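Local coordinates for acyl-coenzyme A oxidase 1 (Yarrowia lipolytica, PDB 5Y9D), which oxidises 2,3-saturated acyl-CoA with molecular oxygen to (2E)-enoyl-CoA and hydrogen peroxide, using FAD, in peroxisomal fatty acid beta-oxidation, at residues D28-M33 against D662-E667; K160-C165 against T213-V218; L535-K540 against E555-Q560. One frame throughout, in Å; residues are numbered along the deposited sequence.

Contact 1. Residues D28-M33 against D662-E667; sequences DPPVEM and DGNVYE
The ring of Tyr666 meets Pro29 along its CD2-CE2 side. CG of Pro29 comes in obliquely, 3.4 Å from CD2 of Tyr666, and the two side chains cross at about a right angle. Elsewhere the Tyr666 side chain touches Phe26 of its own chain and Leu171 of the second subunit. Its OH is hydrogen-bonded to Arg337, a residue of the FAD pocket. Ring and hydroxyl are therefore held by different partners. The other flat group is the amide of Asn664. Its CG and OD1 both lie 4.1 Å from CG of Pro30, a loose contact.

The two prolines also pack on backbone. CB of Pro29 is modelled 2.9 Å from Gly663 O, shorter than a comfortable contact and perhaps partly an effect of the model. CA of Pro30 makes a CA-H...O contact of 3.5 Å with Asp662 O. Met33 packs on Gly663: its chain bends at chi2 and chi3, which brings CE within 3.9 Å of CA of Gly663. Gly663 has a positive phi (82°), and a beta carbon there would lie 2.5 Å from CB of Met33, so glycine suits both the backbone and the packing. The segments meet through van der Waals contacts and this CA-H...O contact.

Within 662-667, OD1 of Asp662 accepts from Asn664 N at 3.1 Å, met from above the carboxylate plane. This is an Asx turn, overlapping an inverse gamma turn centred on Asn664. The arrangement is a turn leading into helix 665-676, packed on the proline-rich beginning of helix 28-38.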
ATOM      1  N   ASP A  28     -30.146   1.266  11.702  1.00 35.77           N
ATOM      2  CA  ASP A  28     -29.801   2.667  11.872  1.00 33.95           C
ATOM      3  C   ASP A  28     -29.152   3.342  10.663  1.00 32.14           C
ATOM      4  O   ASP A  28     -29.437   4.495  10.402  1.00 32.58           O
ATOM      5  CB  ASP A  28     -28.884   2.824  13.085  1.00 34.68           C
ATOM      6  CG  ASP A  28     -28.921   4.217  13.647  1.00 37.17           C
ATOM      7  OD1 ASP A  28     -30.021   4.697  14.008  1.00 37.13           O
ATOM      8  OD2 ASP A  28     -27.847   4.836  13.704  1.00 41.38           O
ATOM      9  N   PRO A  29     -28.267   2.638   9.930  1.00 30.59           N
ATOM     10  CA  PRO A  29     -27.500   3.371   8.923  1.00 29.78           C
ATOM     11  C   PRO A  29     -28.281   4.162   7.879  1.00 29.19           C
ATOM     12  O   PRO A  29     -27.899   5.290   7.549  1.00 29.60           O
ATOM     13  CB  PRO A  29     -26.673   2.278   8.269  1.00 30.78           C
ATOM     14  CG  PRO A  29     -26.432   1.290   9.368  1.00 30.49           C
ATOM     15  CD  PRO A  29     -27.723   1.281  10.150  1.00 29.56           C
ATOM     16  N   PRO A  30     -29.375   3.609   7.359  1.00 29.21           N
ATOM     17  CA  PRO A  30     -30.000   4.405   6.295  1.00 28.94           C
ATOM     18  C   PRO A  30     -30.735   5.601   6.852  1.00 29.48           C
ATOM     19  O   PRO A  30     -30.893   6.636   6.169  1.00 26.60           O
ATOM     20  CB  PRO A  30     -30.950   3.431   5.611  1.00 27.29           C
ATOM     21  CG  PRO A  30     -31.182   2.357   6.606  1.00 28.98           C
ATOM     22  CD  PRO A  30     -29.953   2.263   7.465  1.00 29.06           C
ATOM     23  N   VAL A  31     -31.159   5.475   8.099  1.00 31.10           N
ATOM     24  CA  VAL A  31     -31.815   6.588   8.761  1.00 33.21           C
ATOM     25  C   VAL A  31     -30.784   7.675   8.963  1.00 31.28           C
ATOM     26  O   VAL A  31     -31.046   8.830   8.656  1.00 31.67           O
ATOM     27  CB  VAL A  31     -32.502   6.146  10.080  1.00 34.13           C
ATOM     28  CG1 VAL A  31     -33.033   7.345  10.840  1.00 32.31           C
ATOM     29  CG2 VAL A  31     -33.623   5.145   9.769  1.00 32.19           C
ATOM     30  N   GLU A  32     -29.596   7.292   9.418  1.00 31.77           N
ATOM     31  CA  GLU A  32     -28.491   8.251   9.552  1.00 34.48           C
ATOM     32  C   GLU A  32     -28.043   8.873   8.256  1.00 33.30           C
ATOM     33  O   GLU A  32     -27.763  10.061   8.219  1.00 33.42           O
ATOM     34  CB  GLU A  32     -27.287   7.624  10.245  1.00 36.60           C
ATOM     35  CG  GLU A  32     -27.488   7.480  11.753  1.00 40.46           C
ATOM     36  CD  GLU A  32     -27.778   8.806  12.443  1.00 44.89           C
ATOM     37  OE1 GLU A  32     -27.155   9.845  12.075  1.00 45.14           O
ATOM     38  OE2 GLU A  32     -28.641   8.810  13.353  1.00 49.04           O
ATOM     39  N   MET A  33     -27.967   8.080   7.194  1.00 32.82           N
ATOM     40  CA  MET A  33     -27.554   8.609   5.901  1.00 31.33           C
ATOM     41  C   MET A  33     -28.551   9.619   5.344  1.00 30.68           C
ATOM     42  O   MET A  33     -28.156  10.591   4.727  1.00 33.71           O
ATOM     43  CB  MET A  33     -27.301   7.479   4.902  1.00 31.86           C
ATOM     44  CG  MET A  33     -26.797   7.946   3.524  1.00 34.25           C
ATOM     45  SD  MET A  33     -25.105   8.606   3.458  1.00 35.25           S
ATOM     46  CE  MET A  33     -24.175   7.127   3.858  1.00 35.87           C
ATOM     47  N   ASP A 662     -27.669   4.890  -0.384  1.00 30.23           N
ATOM     48  CA  ASP A 662     -28.737   4.988   0.608  1.00 30.32           C
ATOM     49  C   ASP A 662     -28.267   4.583   2.000  1.00 31.86           C
ATOM     50  O   ASP A 662     -29.015   4.735   2.975  1.00 31.26           O
ATOM     51  CB  ASP A 662     -29.967   4.174   0.176  1.00 32.33           C
ATOM     52  CG  ASP A 662     -29.758   2.636   0.263  1.00 35.77           C
ATOM     53  OD1 ASP A 662     -28.630   2.175   0.581  1.00 34.09           O
ATOM     54  OD2 ASP A 662     -30.755   1.879   0.010  1.00 39.51           O
ATOM     55  N   GLY A 663     -27.040   4.060   2.103  1.00 30.16           N
ATOM     56  CA  GLY A 663     -26.407   3.900   3.408  1.00 30.20           C
ATOM     57  C   GLY A 663     -26.821   2.655   4.156  1.00 31.75           C
ATOM     58  O   GLY A 663     -26.465   2.483   5.341  1.00 31.58           O
ATOM     59  N   ASN A 664     -27.536   1.752   3.489  1.00 31.28           N
ATOM     60  CA  ASN A 664     -28.002   0.535   4.160  1.00 30.83           C
ATOM     61  C   ASN A 664     -26.868  -0.463   4.141  1.00 29.90           C
ATOM     62  O   ASN A 664     -26.928  -1.529   3.539  1.00 30.08           O
ATOM     63  CB  ASN A 664     -29.266  -0.012   3.503  1.00 30.56           C
ATOM     64  CG  ASN A 664     -30.074  -0.908   4.431  1.00 31.56           C
ATOM     65  OD1 ASN A 664     -29.624  -1.312   5.512  1.00 31.76           O
ATOM     66  ND2 ASN A 664     -31.279  -1.233   4.003  1.00 33.09           N
ATOM     67  N   VAL A 665     -25.816  -0.070   4.829  1.00 31.46           N
ATOM     68  CA  VAL A 665     -24.496  -0.675   4.690  1.00 31.66           C
ATOM     69  C   VAL A 665     -24.506  -2.144   5.078  1.00 31.31           C
ATOM     70  O   VAL A 665     -23.947  -2.982   4.394  1.00 37.38           O
ATOM     71  CB  VAL A 665     -23.504   0.079   5.587  1.00 31.47           C
ATOM     72  CG1 VAL A 665     -22.183  -0.661   5.652  1.00 35.95           C
ATOM     73  CG2 VAL A 665     -23.312   1.474   5.063  1.00 32.01           C
ATOM     74  N   TYR A 666     -25.161  -2.442   6.183  1.00 30.16           N
ATOM     75  CA  TYR A 666     -25.071  -3.743   6.820  1.00 28.69           C
ATOM     76  C   TYR A 666     -25.955  -4.756   6.127  1.00 27.39           C
ATOM     77  O   TYR A 666     -25.558  -5.883   5.921  1.00 25.45           O
ATOM     78  CB  TYR A 666     -25.453  -3.598   8.296  1.00 26.92           C
ATOM     79  CG  TYR A 666     -24.488  -2.768   9.120  1.00 26.10           C
ATOM     80  CD1 TYR A 666     -23.136  -3.061   9.127  1.00 26.73           C
ATOM     81  CD2 TYR A 666     -24.928  -1.716   9.935  1.00 25.59           C
ATOM     82  CE1 TYR A 666     -22.243  -2.335   9.902  1.00 26.28           C
ATOM     83  CE2 TYR A 666     -24.048  -0.982  10.712  1.00 24.27           C
ATOM     84  CZ  TYR A 666     -22.694  -1.294  10.704  1.00 26.82           C
ATOM     85  OH  TYR A 666     -21.743  -0.594  11.482  1.00 26.80           O
ATOM     86  N   GLU A 667     -27.142  -4.334   5.725  1.00 31.36           N
ATOM     87  CA  GLU A 667     -28.012  -5.197   4.968  1.00 34.49           C
ATOM     88  C   GLU A 667     -27.332  -5.593   3.664  1.00 34.22           C
ATOM     89  O   GLU A 667     -27.218  -6.795   3.353  1.00 33.13           O
ATOM     90  CB  GLU A 667     -29.383  -4.547   4.713  1.00 37.84           C
ATOM     91  CG  GLU A 667     -30.365  -5.506   4.036  1.00 42.44           C
ATOM     92  CD  GLU A 667     -31.783  -5.361   4.553  1.00 53.38           C
ATOM     93  OE1 GLU A 667     -32.241  -4.188   4.697  1.00 56.99           O
ATOM     94  OE2 GLU A 667     -32.425  -6.422   4.841  1.00 56.11           O
TER

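Contact 2. Residues K160-C165 against T213-V218; sequences KQFYGC and TSTHCV
Phe162 and His216 form an offset stack where the loop 160-165 runs into a parallel strand pairing with strand 216-225, in the beta domain of the acyl-CoA dehydrogenase fold. The ring centroids are 4.0 Å apart and the planes differ by 11°. CE2 of Phe162 lies over the centre of the imidazole.

The His216 ring is also gripped at its edge. Thr215 OG1 lies in the ring plane, 2.9 Å from ND1 of His216, and either could be the donor. This bond should fix the rotation of the imidazole. The same OG1 of Thr215 accepts from Tyr163 N at 2.9 Å.

Tyr163 O takes two donors. Thr215 N is 2.8 Å from Tyr163 O, on a lone pair in the carbonyl plane. His216 N is 3.1 Å from Tyr163 O, tilted 27° from that plane. Farther along, Val218 N reaches Cys165 O at 2.9 Å, and the parallel pairing continues from Val218 to Ala167.

Outside this shell, the Tyr163 OH is hydrogen-bonded to Arg127 O, and the Tyr163 ring meets that of His131. Helix 122-142 thus holds the tyrosine. Phe696 of the second subunit packs on Gln161.

The side chain of Cys165 lies about 7 Å from a bound FAD. Its SG sits between the backbone N and the carbonyl carbon (chi1 71°), 3.4 Å from CB of Cys217.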
ATOM      1  N   LYS A 160      -9.775  -5.411 -36.491  1.00 36.59           N
ATOM      2  CA  LYS A 160     -10.249  -6.500 -37.295  1.00 35.46           C
ATOM      3  C   LYS A 160      -9.072  -7.260 -37.845  1.00 34.80           C
ATOM      4  O   LYS A 160      -8.311  -6.753 -38.643  1.00 35.31           O
ATOM      5  CB  LYS A 160     -11.097  -5.954 -38.429  1.00 38.10           C
ATOM      6  CG  LYS A 160     -12.245  -5.085 -37.967  1.00 38.35           C
ATOM      7  CD  LYS A 160     -13.512  -5.401 -38.730  1.00 39.34           C
ATOM      8  CE  LYS A 160     -14.683  -4.575 -38.237  1.00 42.53           C
ATOM      9  NZ  LYS A 160     -15.988  -5.289 -38.296  1.00 41.37           N
ATOM     10  N   GLN A 161      -8.935  -8.491 -37.397  1.00 35.65           N
ATOM     11  CA  GLN A 161      -7.867  -9.360 -37.820  1.00 33.54           C
ATOM     12  C   GLN A 161      -6.552  -8.794 -37.347  1.00 31.22           C
ATOM     13  O   GLN A 161      -5.517  -9.124 -37.865  1.00 30.97           O
ATOM     14  CB  GLN A 161      -7.874  -9.498 -39.329  1.00 35.02           C
ATOM     15  CG  GLN A 161      -9.183 -10.001 -39.884  1.00 37.88           C
ATOM     16  CD  GLN A 161      -9.015 -10.866 -41.102  1.00 40.24           C
ATOM     17  OE1 GLN A 161      -7.952 -11.392 -41.358  1.00 41.98           O
ATOM     18  NE2 GLN A 161     -10.075 -11.018 -41.854  1.00 44.19           N
ATOM     19  N   PHE A 162      -6.611  -7.893 -36.388  1.00 30.86           N
ATOM     20  CA  PHE A 162      -5.449  -7.171 -35.957  1.00 30.93           C
ATOM     21  C   PHE A 162      -5.563  -6.778 -34.494  1.00 28.90           C
ATOM     22  O   PHE A 162      -6.505  -6.121 -34.123  1.00 26.96           O
ATOM     23  CB  PHE A 162      -5.358  -5.924 -36.818  1.00 32.77           C
ATOM     24  CG  PHE A 162      -4.026  -5.279 -36.808  1.00 34.17           C
ATOM     25  CD1 PHE A 162      -3.584  -4.615 -35.689  1.00 34.03           C
ATOM     26  CD2 PHE A 162      -3.221  -5.320 -37.915  1.00 35.07           C
ATOM     27  CE1 PHE A 162      -2.358  -4.014 -35.675  1.00 35.62           C
ATOM     28  CE2 PHE A 162      -1.994  -4.713 -37.908  1.00 35.33           C
ATOM     29  CZ  PHE A 162      -1.562  -4.061 -36.789  1.00 32.47           C
ATOM     30  N   TYR A 163      -4.598  -7.158 -33.675  1.00 25.41           N
ATOM     31  CA  TYR A 163      -4.500  -6.622 -32.335  1.00 25.24           C
ATOM     32  C   TYR A 163      -3.084  -6.194 -32.013  1.00 23.18           C
ATOM     33  O   TYR A 163      -2.173  -6.955 -32.163  1.00 26.68           O
ATOM     34  CB  TYR A 163      -5.036  -7.595 -31.289  1.00 26.94           C
ATOM     35  CG  TYR A 163      -5.576  -6.878 -30.092  1.00 26.51           C
ATOM     36  CD1 TYR A 163      -6.872  -6.445 -30.065  1.00 29.14           C
ATOM     37  CD2 TYR A 163      -4.778  -6.604 -29.009  1.00 25.47           C
ATOM     38  CE1 TYR A 163      -7.368  -5.766 -28.989  1.00 30.28           C
ATOM     39  CE2 TYR A 163      -5.264  -5.924 -27.926  1.00 26.86           C
ATOM     40  CZ  TYR A 163      -6.553  -5.510 -27.926  1.00 30.57           C
ATOM     41  OH  TYR A 163      -7.052  -4.829 -26.864  1.00 34.95           O
ATOM     42  N   GLY A 164      -2.908  -4.983 -31.529  1.00 21.40           N
ATOM     43  CA  GLY A 164      -1.600  -4.418 -31.403  1.00 22.15           C
ATOM     44  C   GLY A 164      -1.128  -4.475 -29.977  1.00 23.37           C
ATOM     45  O   GLY A 164      -1.928  -4.664 -29.062  1.00 24.76           O
ATOM     46  N   CYS A 165       0.175  -4.329 -29.784  1.00 22.75           N
ATOM     47  CA  CYS A 165       0.746  -4.153 -28.441  1.00 23.35           C
ATOM     48  C   CYS A 165       2.022  -3.307 -28.532  1.00 23.18           C
ATOM     49  O   CYS A 165       2.429  -2.895 -29.621  1.00 24.08           O
ATOM     50  CB  CYS A 165       1.037  -5.501 -27.797  1.00 22.20           C
ATOM     51  SG  CYS A 165       2.443  -6.362 -28.557  1.00 25.20           S
ATOM     52  N   THR A 213      -2.865 -12.434 -26.984  1.00 27.65           N
ATOM     53  CA  THR A 213      -3.862 -11.770 -27.840  1.00 27.79           C
ATOM     54  C   THR A 213      -3.336 -10.988 -29.068  1.00 27.73           C
ATOM     55  O   THR A 213      -3.940 -11.012 -30.144  1.00 29.60           O
ATOM     56  CB  THR A 213      -4.869 -10.952 -26.980  1.00 27.34           C
ATOM     57  OG1 THR A 213      -5.428  -9.861 -27.718  1.00 30.27           O
ATOM     58  CG2 THR A 213      -4.259 -10.409 -25.803  1.00 28.10           C
ATOM     59  N   SER A 214      -2.204 -10.339 -28.927  1.00 26.90           N
ATOM     60  CA  SER A 214      -1.718  -9.461 -29.964  1.00 26.68           C
ATOM     61  C   SER A 214      -1.169 -10.184 -31.150  1.00 27.41           C
ATOM     62  O   SER A 214      -0.461 -11.212 -30.991  1.00 26.47           O
ATOM     63  CB  SER A 214      -0.656  -8.554 -29.416  1.00 26.36           C
ATOM     64  OG  SER A 214      -1.267  -7.642 -28.540  1.00 27.89           O
ATOM     65  N   THR A 215      -1.499  -9.637 -32.332  1.00 24.99           N
ATOM     66  CA  THR A 215      -0.951 -10.127 -33.604  1.00 25.54           C
ATOM     67  C   THR A 215       0.264  -9.337 -34.076  1.00 24.77           C
ATOM     68  O   THR A 215       1.125  -9.861 -34.744  1.00 22.40           O
ATOM     69  CB  THR A 215      -1.972  -9.986 -34.696  1.00 24.10           C
ATOM     70  OG1 THR A 215      -2.326  -8.603 -34.780  1.00 23.65           O
ATOM     71  CG2 THR A 215      -3.179 -10.844 -34.355  1.00 24.42           C
ATOM     72  N   HIS A 216       0.286  -8.055 -33.744  1.00 27.48           N
ATOM     73  CA  HIS A 216       1.336  -7.165 -34.172  1.00 29.04           C
ATOM     74  C   HIS A 216       1.848  -6.508 -32.946  1.00 29.93           C
ATOM     75  O   HIS A 216       1.126  -6.441 -31.945  1.00 32.68           O
ATOM     76  CB  HIS A 216       0.779  -6.130 -35.125  1.00 28.84           C
ATOM     77  CG  HIS A 216       0.541  -6.672 -36.489  1.00 30.47           C
ATOM     78  ND1 HIS A 216      -0.507  -7.522 -36.781  1.00 33.01           N
ATOM     79  CD2 HIS A 216       1.230  -6.512 -37.640  1.00 29.42           C
ATOM     80  CE1 HIS A 216      -0.453  -7.856 -38.061  1.00 31.79           C
ATOM     81  NE2 HIS A 216       0.595  -7.264 -38.599  1.00 30.80           N
ATOM     82  N   CYS A 217       3.093  -6.051 -33.010  1.00 29.88           N
ATOM     83  CA  CYS A 217       3.653  -5.210 -31.947  1.00 30.59           C
ATOM     84  C   CYS A 217       4.343  -3.982 -32.543  1.00 29.08           C
ATOM     85  O   CYS A 217       4.692  -3.967 -33.734  1.00 27.27           O
ATOM     86  CB  CYS A 217       4.637  -6.018 -31.098  1.00 32.01           C
ATOM     87  SG  CYS A 217       6.394  -5.888 -31.503  1.00 37.87           S
ATOM     88  N   VAL A 218       4.492  -2.951 -31.722  1.00 26.96           N
ATOM     89  CA  VAL A 218       5.452  -1.899 -31.995  1.00 27.50           C
ATOM     90  C   VAL A 218       6.599  -2.175 -31.090  1.00 26.57           C
ATOM     91  O   VAL A 218       6.424  -2.286 -29.898  1.00 26.51           O
ATOM     92  CB  VAL A 218       4.923  -0.509 -31.657  1.00 30.02           C
ATOM     93  CG1 VAL A 218       6.033   0.521 -31.768  1.00 33.23           C
ATOM     94  CG2 VAL A 218       3.816  -0.143 -32.597  1.00 32.25           C
TER

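Contact 3. Residues L535-K540 against E555-Q560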
ATOM      1  N   LEU A 535      15.799  27.412  -6.782  1.00 37.57           N
ATOM      2  CA  LEU A 535      16.900  28.377  -6.973  1.00 37.49           C
ATOM      3  C   LEU A 535      18.161  27.927  -6.269  1.00 36.60           C
ATOM      4  O   LEU A 535      19.247  28.105  -6.793  1.00 34.07           O
ATOM      5  CB  LEU A 535      16.502  29.819  -6.569  1.00 37.64           C
ATOM      6  CG  LEU A 535      15.584  30.561  -7.587  1.00 36.84           C
ATOM      7  CD1 LEU A 535      15.203  31.982  -7.200  1.00 37.80           C
ATOM      8  CD2 LEU A 535      16.182  30.590  -8.962  1.00 35.31           C
ATOM      9  N   ARG A 536      18.012  27.299  -5.107  1.00 40.92           N
ATOM     10  CA  ARG A 536      19.153  26.708  -4.406  1.00 46.91           C
ATOM     11  C   ARG A 536      19.748  25.541  -5.217  1.00 46.30           C
ATOM     12  O   ARG A 536      20.978  25.445  -5.394  1.00 45.50           O
ATOM     13  CB  ARG A 536      18.753  26.220  -3.002  1.00 54.19           C
ATOM     14  CG  ARG A 536      19.943  25.897  -2.110  1.00 65.25           C
ATOM     15  CD  ARG A 536      19.606  24.968  -0.944  1.00 77.49           C
ATOM     16  NE  ARG A 536      19.426  23.567  -1.354  1.00 86.98           N
ATOM     17  CZ  ARG A 536      19.443  22.519  -0.526  1.00 92.39           C
ATOM     18  NH1 ARG A 536      19.656  22.677   0.782  1.00 97.10           N
ATOM     19  NH2 ARG A 536      19.250  21.298  -1.011  1.00 86.50           N
ATOM     20  N   THR A 537      18.872  24.655  -5.698  1.00 41.80           N
ATOM     21  CA  THR A 537      19.291  23.489  -6.442  1.00 36.93           C
ATOM     22  C   THR A 537      19.960  23.956  -7.704  1.00 36.21           C
ATOM     23  O   THR A 537      21.009  23.446  -8.060  1.00 36.52           O
ATOM     24  CB  THR A 537      18.114  22.548  -6.788  1.00 36.50           C
ATOM     25  OG1 THR A 537      17.511  22.065  -5.578  1.00 35.11           O
ATOM     26  CG2 THR A 537      18.606  21.354  -7.611  1.00 35.91           C
ATOM     27  N   THR A 538      19.398  24.957  -8.364  1.00 37.45           N
ATOM     28  CA  THR A 538      20.079  25.526  -9.533  1.00 43.56           C
ATOM     29  C   THR A 538      21.459  26.124  -9.203  1.00 47.00           C
ATOM     30  O   THR A 538      22.393  26.077 -10.025  1.00 45.13           O
ATOM     31  CB  THR A 538      19.226  26.587 -10.201  1.00 43.11           C
ATOM     32  OG1 THR A 538      17.948  26.012 -10.530  1.00 45.56           O
ATOM     33  CG2 THR A 538      19.909  27.080 -11.449  1.00 42.42           C
ATOM     34  N   ASP A 539      21.582  26.662  -7.994  1.00 46.81           N
ATOM     35  CA  ASP A 539      22.870  27.120  -7.497  1.00 50.51           C
ATOM     36  C   ASP A 539      23.903  25.997  -7.392  1.00 47.06           C
ATOM     37  O   ASP A 539      24.994  26.137  -7.931  1.00 42.99           O
ATOM     38  CB  ASP A 539      22.720  27.822  -6.137  1.00 55.74           C
ATOM     39  CG  ASP A 539      23.787  28.865  -5.904  1.00 58.35           C
ATOM     40  OD1 ASP A 539      23.802  29.867  -6.656  1.00 59.15           O
ATOM     41  OD2 ASP A 539      24.604  28.679  -4.977  1.00 62.75           O
ATOM     42  N   LYS A 540      23.574  24.903  -6.697  1.00 45.02           N
ATOM     43  CA  LYS A 540      24.512  23.790  -6.561  1.00 46.21           C
ATOM     44  C   LYS A 540      24.911  23.254  -7.930  1.00 44.68           C
ATOM     45  O   LYS A 540      26.055  22.859  -8.137  1.00 50.05           O
ATOM     46  CB  LYS A 540      23.935  22.655  -5.720  1.00 49.03           C
ATOM     47  CG  LYS A 540      23.725  22.971  -4.242  1.00 55.35           C
ATOM     48  CD  LYS A 540      25.020  22.922  -3.433  1.00 61.24           C
ATOM     49  CE  LYS A 540      24.773  22.448  -2.001  1.00 64.22           C
ATOM     50  NZ  LYS A 540      26.051  22.224  -1.264  1.00 64.17           N
ATOM     51  N   GLU A 555      22.643  13.698 -11.238  1.00 38.74           N
ATOM     52  CA  GLU A 555      22.746  12.539 -10.323  1.00 40.89           C
ATOM     53  C   GLU A 555      23.261  12.942  -8.919  1.00 40.65           C
ATOM     54  O   GLU A 555      22.767  12.433  -7.906  1.00 40.22           O
ATOM     55  CB  GLU A 555      23.640  11.427 -10.904  1.00 43.44           C
ATOM     56  CG  GLU A 555      23.653  10.135 -10.071  1.00 48.14           C
ATOM     57  CD  GLU A 555      24.955   9.331 -10.180  1.00 56.00           C
ATOM     58  OE1 GLU A 555      25.444   9.105 -11.321  1.00 57.89           O
ATOM     59  OE2 GLU A 555      25.479   8.904  -9.111  1.00 56.35           O
ATOM     60  N   GLU A 556      24.234  13.848  -8.841  1.00 40.51           N
ATOM     61  CA  GLU A 556      24.668  14.334  -7.520  1.00 45.74           C
ATOM     62  C   GLU A 556      23.499  15.004  -6.818  1.00 45.03           C
ATOM     63  O   GLU A 556      23.342  14.860  -5.604  1.00 47.53           O
ATOM     64  CB  GLU A 556      25.906  15.266  -7.577  1.00 47.41           C
ATOM     65  CG  GLU A 556      27.218  14.598  -7.143  1.00 47.78           C
ATOM     66  CD  GLU A 556      27.264  14.218  -5.659  1.00 52.79           C
ATOM     67  OE1 GLU A 556      27.067  15.095  -4.782  1.00 60.19           O
ATOM     68  OE2 GLU A 556      27.521  13.039  -5.346  1.00 48.93           O
ATOM     69  N   LEU A 557      22.665  15.673  -7.616  1.00 43.66           N
ATOM     70  CA  LEU A 557      21.490  16.439  -7.153  1.00 43.03           C
ATOM     71  C   LEU A 557      20.159  15.661  -7.153  1.00 40.00           C
ATOM     72  O   LEU A 557      19.099  16.240  -6.933  1.00 38.33           O
ATOM     73  CB  LEU A 557      21.353  17.741  -7.999  1.00 41.51           C
ATOM     74  CG  LEU A 557      22.027  19.036  -7.491  1.00 40.48           C
ATOM     75  CD1 LEU A 557      23.078  18.787  -6.408  1.00 39.91           C
ATOM     76  CD2 LEU A 557      22.626  19.830  -8.651  1.00 38.07           C
ATOM     77  N   SER A 558      20.235  14.343  -7.203  1.00 38.95           N
ATOM     78  CA  SER A 558      19.036  13.536  -7.313  1.00 37.55           C
ATOM     79  C   SER A 558      18.062  13.770  -6.169  1.00 36.02           C
ATOM     80  O   SER A 558      16.887  13.958  -6.407  1.00 36.27           O
ATOM     81  CB  SER A 558      19.416  12.061  -7.302  1.00 34.62           C
ATOM     82  OG  SER A 558      19.730  11.605  -8.587  1.00 34.27           O
ATOM     83  N   GLN A 559      18.539  13.805  -4.935  1.00 38.52           N
ATOM     84  CA  GLN A 559      17.654  14.049  -3.806  1.00 42.05           C
ATOM     85  C   GLN A 559      17.033  15.432  -3.883  1.00 40.30           C
ATOM     86  O   GLN A 559      15.885  15.623  -3.530  1.00 36.95           O
ATOM     87  CB  GLN A 559      18.370  13.855  -2.478  1.00 43.65           C
ATOM     88  CG  GLN A 559      17.541  14.230  -1.264  1.00 50.41           C
ATOM     89  CD  GLN A 559      16.501  13.188  -0.896  1.00 59.57           C
ATOM     90  OE1 GLN A 559      16.240  12.255  -1.650  1.00 59.75           O
ATOM     91  NE2 GLN A 559      15.897  13.348   0.271  1.00 62.65           N
ATOM     92  N   GLN A 560      17.828  16.397  -4.312  1.00 38.88           N
ATOM     93  CA  GLN A 560      17.369  17.762  -4.506  1.00 39.58           C
ATOM     94  C   GLN A 560      16.320  17.884  -5.598  1.00 35.91           C
ATOM     95  O   GLN A 560      15.382  18.642  -5.470  1.00 33.15           O
ATOM     96  CB  GLN A 560      18.550  18.687  -4.798  1.00 40.60           C
ATOM     97  CG  GLN A 560      19.403  19.012  -3.589  1.00 41.50           C
ATOM     98  CD  GLN A 560      20.433  17.945  -3.287  1.00 42.97           C
ATOM     99  OE1 GLN A 560      20.567  16.973  -4.014  1.00 40.49           O
ATOM    100  NE2 GLN A 560      21.164  18.125  -2.206  1.00 47.44           N
TER
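Thr537 faces both Gln560 and Leu557, and it meets them differently. It crosses Gln560 obliquely, with OG1 of Thr537 3.6 Å from CB of Gln560. Thr537 and Leu557 lie alongside one another, pointing opposite ways, and CG2 of Thr537 is 4.1 Å from CG of Leu557. The first torsion of Thr537 (chi1 -62°) turns OG1 back along its own helix, where it is hydrogen-bonded to Asn533 O. Replacing Thr537 by glycine would probably open a gap beside CB of Gln560 and CG of Leu557, and would leave Asn533 O without this donor.

Arg536 crosses Gln560 at about a right angle. NH2 of Arg536 lies 3.4 Å from CG of Gln560, which sits at the guanidinium edge, near its plane. One turn on from Arg536, CB of Lys540 packs on CD1 of Leu557 at 4.0 Å, while the rest of the lysine chain bends off from the leucine.

Both segments belong to the C-terminal helical acyl-CoA oxidase region. Leu557 marks the break between helix 550-556 and helix 558-581, and it also packs on Tyr541 and Leu544. The contact thus sets this break against helix 519-544, whose Thr537 and Thr538 also touch Val479 of helix 467-486.

The three contacts are separate. Contacts 1 and 2 have centres 48 Å apart, contacts 1 and 3 53 Å, and contacts 2 and 3 44 Å. The closest approach, about 29 Å between nearest atoms, is between contacts 2 and 3. Contact 1 brings helix 28-38 against a turn near, not at, the C-terminal end; the other two close in series between. Contacts 1 and 3 lie on opposite sides of the chain's centre. All three touch the second subunit. Side chains of contacts 1 and 2 come within about 7 Å of a bound FAD, against about 11 Å for contact 3. In contact 3, Glu555 packs on Tyr354 of the second subunit, an FAD-pocket residue.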